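Local coordinates for protein putative trimethylamine methyltransferase (Rhizobium meliloti, PDB 4YYC) that probably acts as a methyltransferase of the trimethylamine methyltransferase family, at residues I75-D80 with A301-L306. Residues are numbered along the deposited sequence; the frame is centred on the assembly and turned at random.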
# COMPACT_ATOMS: atom_id res chain seq x y z
N ILE A 75 35.42 -4.60 1.26
CA ILE A 75 34.47 -5.71 1.18
C ILE A 75 35.27 -7.01 1.12
O ILE A 75 36.24 -7.10 0.37
CB ILE A 75 33.62 -5.59 -0.09
CG1 ILE A 75 32.89 -4.24 -0.14
CG2 ILE A 75 32.66 -6.76 -0.21
CD1 ILE A 75 31.78 -4.03 0.86
N GLU A 76 34.89 -7.98 1.92
CA GLU A 76 35.55 -9.30 1.86
C GLU A 76 35.10 -10.10 0.65
O GLU A 76 33.91 -10.20 0.38
CB GLU A 76 35.23 -10.10 3.11
CG GLU A 76 35.70 -9.46 4.42
CD GLU A 76 37.03 -10.02 4.88
OE1 GLU A 76 37.12 -11.24 5.09
OE2 GLU A 76 38.00 -9.24 5.01
N PHE A 77 36.06 -10.69 -0.08
CA PHE A 77 35.78 -11.65 -1.12
C PHE A 77 36.45 -12.89 -0.60
O PHE A 77 37.67 -13.02 -0.67
CB PHE A 77 36.33 -11.17 -2.47
CG PHE A 77 35.43 -10.17 -3.15
CD1 PHE A 77 35.29 -8.87 -2.66
CD2 PHE A 77 34.67 -10.54 -4.25
CE1 PHE A 77 34.40 -7.99 -3.26
CE2 PHE A 77 33.79 -9.66 -4.86
CZ PHE A 77 33.64 -8.40 -4.35
N ARG A 78 35.67 -13.80 -0.02
CA ARG A 78 36.25 -14.91 0.75
C ARG A 78 36.38 -16.22 -0.01
O ARG A 78 35.52 -16.57 -0.78
CB ARG A 78 35.44 -15.15 2.00
CG ARG A 78 35.51 -13.97 2.92
CD ARG A 78 34.79 -14.23 4.23
NE ARG A 78 35.05 -13.16 5.20
CZ ARG A 78 34.43 -13.08 6.39
NH1 ARG A 78 33.51 -13.99 6.73
NH2 ARG A 78 34.70 -12.09 7.23
N ASP A 79 37.49 -16.91 0.24
CA ASP A 79 37.75 -18.24 -0.26
C ASP A 79 37.70 -18.31 -1.78
O ASP A 79 37.29 -19.33 -2.32
CB ASP A 79 36.78 -19.25 0.42
CG ASP A 79 36.87 -19.21 1.94
OD1 ASP A 79 37.95 -19.42 2.44
OD2 ASP A 79 35.87 -18.88 2.61
N ASP A 80 38.17 -17.24 -2.45
CA ASP A 80 38.17 -17.12 -3.92
C ASP A 80 39.39 -16.34 -4.39
O ASP A 80 39.38 -15.12 -4.57
CB ASP A 80 36.88 -16.48 -4.46
CG ASP A 80 36.73 -16.69 -5.96
OD1 ASP A 80 37.74 -16.79 -6.69
OD2 ASP A 80 35.58 -16.79 -6.42
N ALA A 301 28.37 -6.14 -8.08
CA ALA A 301 28.01 -5.91 -9.47
C ALA A 301 29.23 -5.61 -10.32
O ALA A 301 29.36 -6.14 -11.44
CB ALA A 301 26.97 -4.82 -9.60
N ALA A 302 30.17 -4.79 -9.82
CA ALA A 302 31.38 -4.51 -10.61
C ALA A 302 32.18 -5.77 -10.85
O ALA A 302 32.76 -5.92 -11.93
CB ALA A 302 32.24 -3.48 -9.91
N PHE A 303 32.19 -6.68 -9.87
CA PHE A 303 32.84 -7.97 -10.03
C PHE A 303 32.37 -8.71 -11.28
O PHE A 303 33.18 -9.31 -12.02
CB PHE A 303 32.63 -8.83 -8.80
CG PHE A 303 33.36 -10.16 -8.88
CD1 PHE A 303 34.74 -10.22 -8.88
CD2 PHE A 303 32.65 -11.31 -9.04
CE1 PHE A 303 35.39 -11.46 -9.00
CE2 PHE A 303 33.27 -12.56 -9.13
CZ PHE A 303 34.63 -12.63 -9.11
N THR A 304 31.08 -8.66 -11.57
CA THR A 304 30.58 -9.36 -12.76
C THR A 304 31.25 -8.85 -14.06
O THR A 304 31.49 -9.63 -14.98
CB THR A 304 29.04 -9.29 -12.91
OG1 THR A 304 28.66 -7.93 -13.20
CG2 THR A 304 28.33 -9.86 -11.66
N GLN A 305 31.59 -7.56 -14.07
CA GLN A 305 32.19 -6.95 -15.26
C GLN A 305 33.65 -7.32 -15.37
O GLN A 305 34.20 -7.29 -16.47
CB GLN A 305 32.00 -5.42 -15.27
CG GLN A 305 30.55 -4.94 -15.12
CD GLN A 305 29.68 -5.48 -16.20
OE1 GLN A 305 29.84 -5.10 -17.40
NE2 GLN A 305 28.78 -6.40 -15.85
N LEU A 306 34.28 -7.66 -14.24
CA LEU A 306 35.64 -8.20 -14.27
C LEU A 306 35.71 -9.57 -14.89
O LEU A 306 36.77 -9.97 -15.45
CB LEU A 306 36.29 -8.17 -12.89
CG LEU A 306 36.47 -6.79 -12.24
CD1 LEU A 306 37.06 -7.00 -10.87
CD2 LEU A 306 37.33 -5.89 -13.06
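F77 sets CE2 of its ring against the base of the F303 ring, at CG, and this pair makes almost all of the contact between strand 75-77 and helix 286-307. F77 CE2 lies 4.1 Å from F303 CG and nearly as close to F303 CB and CD1, so it meets the junction of ring and side-chain stem. The two side chains pass alongside one another, running in opposing senses. Their ring centroids are 5.7 Å apart and the planes meet at 49°. F303 reaches across because its CG is anti to the backbone N (chi1 -177°). The backbones stay well apart, with 10.1 Å between F77 CA and F303 CA, and no hydrogen bond spans the gap.

Several polar side chains find their partners away from this apolar patch. Just past the strand, R78 NE donates back to E76 OE1 at 2.8 Å, in the guanidinium plane and on the anti lone pair of the carboxylate; E76 OE2 makes a second salt bridge, to R98. On the helix, T304 OG1 donates to A301 O at 2.6 Å and in turn accepts a bond from Q305 NE2. D80 caps the start of helix 81-90 through OD1, which accepts from A83 N, and its OD2 forms a salt bridge with K261.

The phenylalanine pair is buried, with W87 meeting F77 edge-to-face and F252 also packing against its ring. This is plain hydrophobic packing: strand 75-77, between strands 98-100 and 251-252 in its small mixed sheet, is joined to helix 286-307, while helices 81-90 and 254-265 contribute side chains around the two rings.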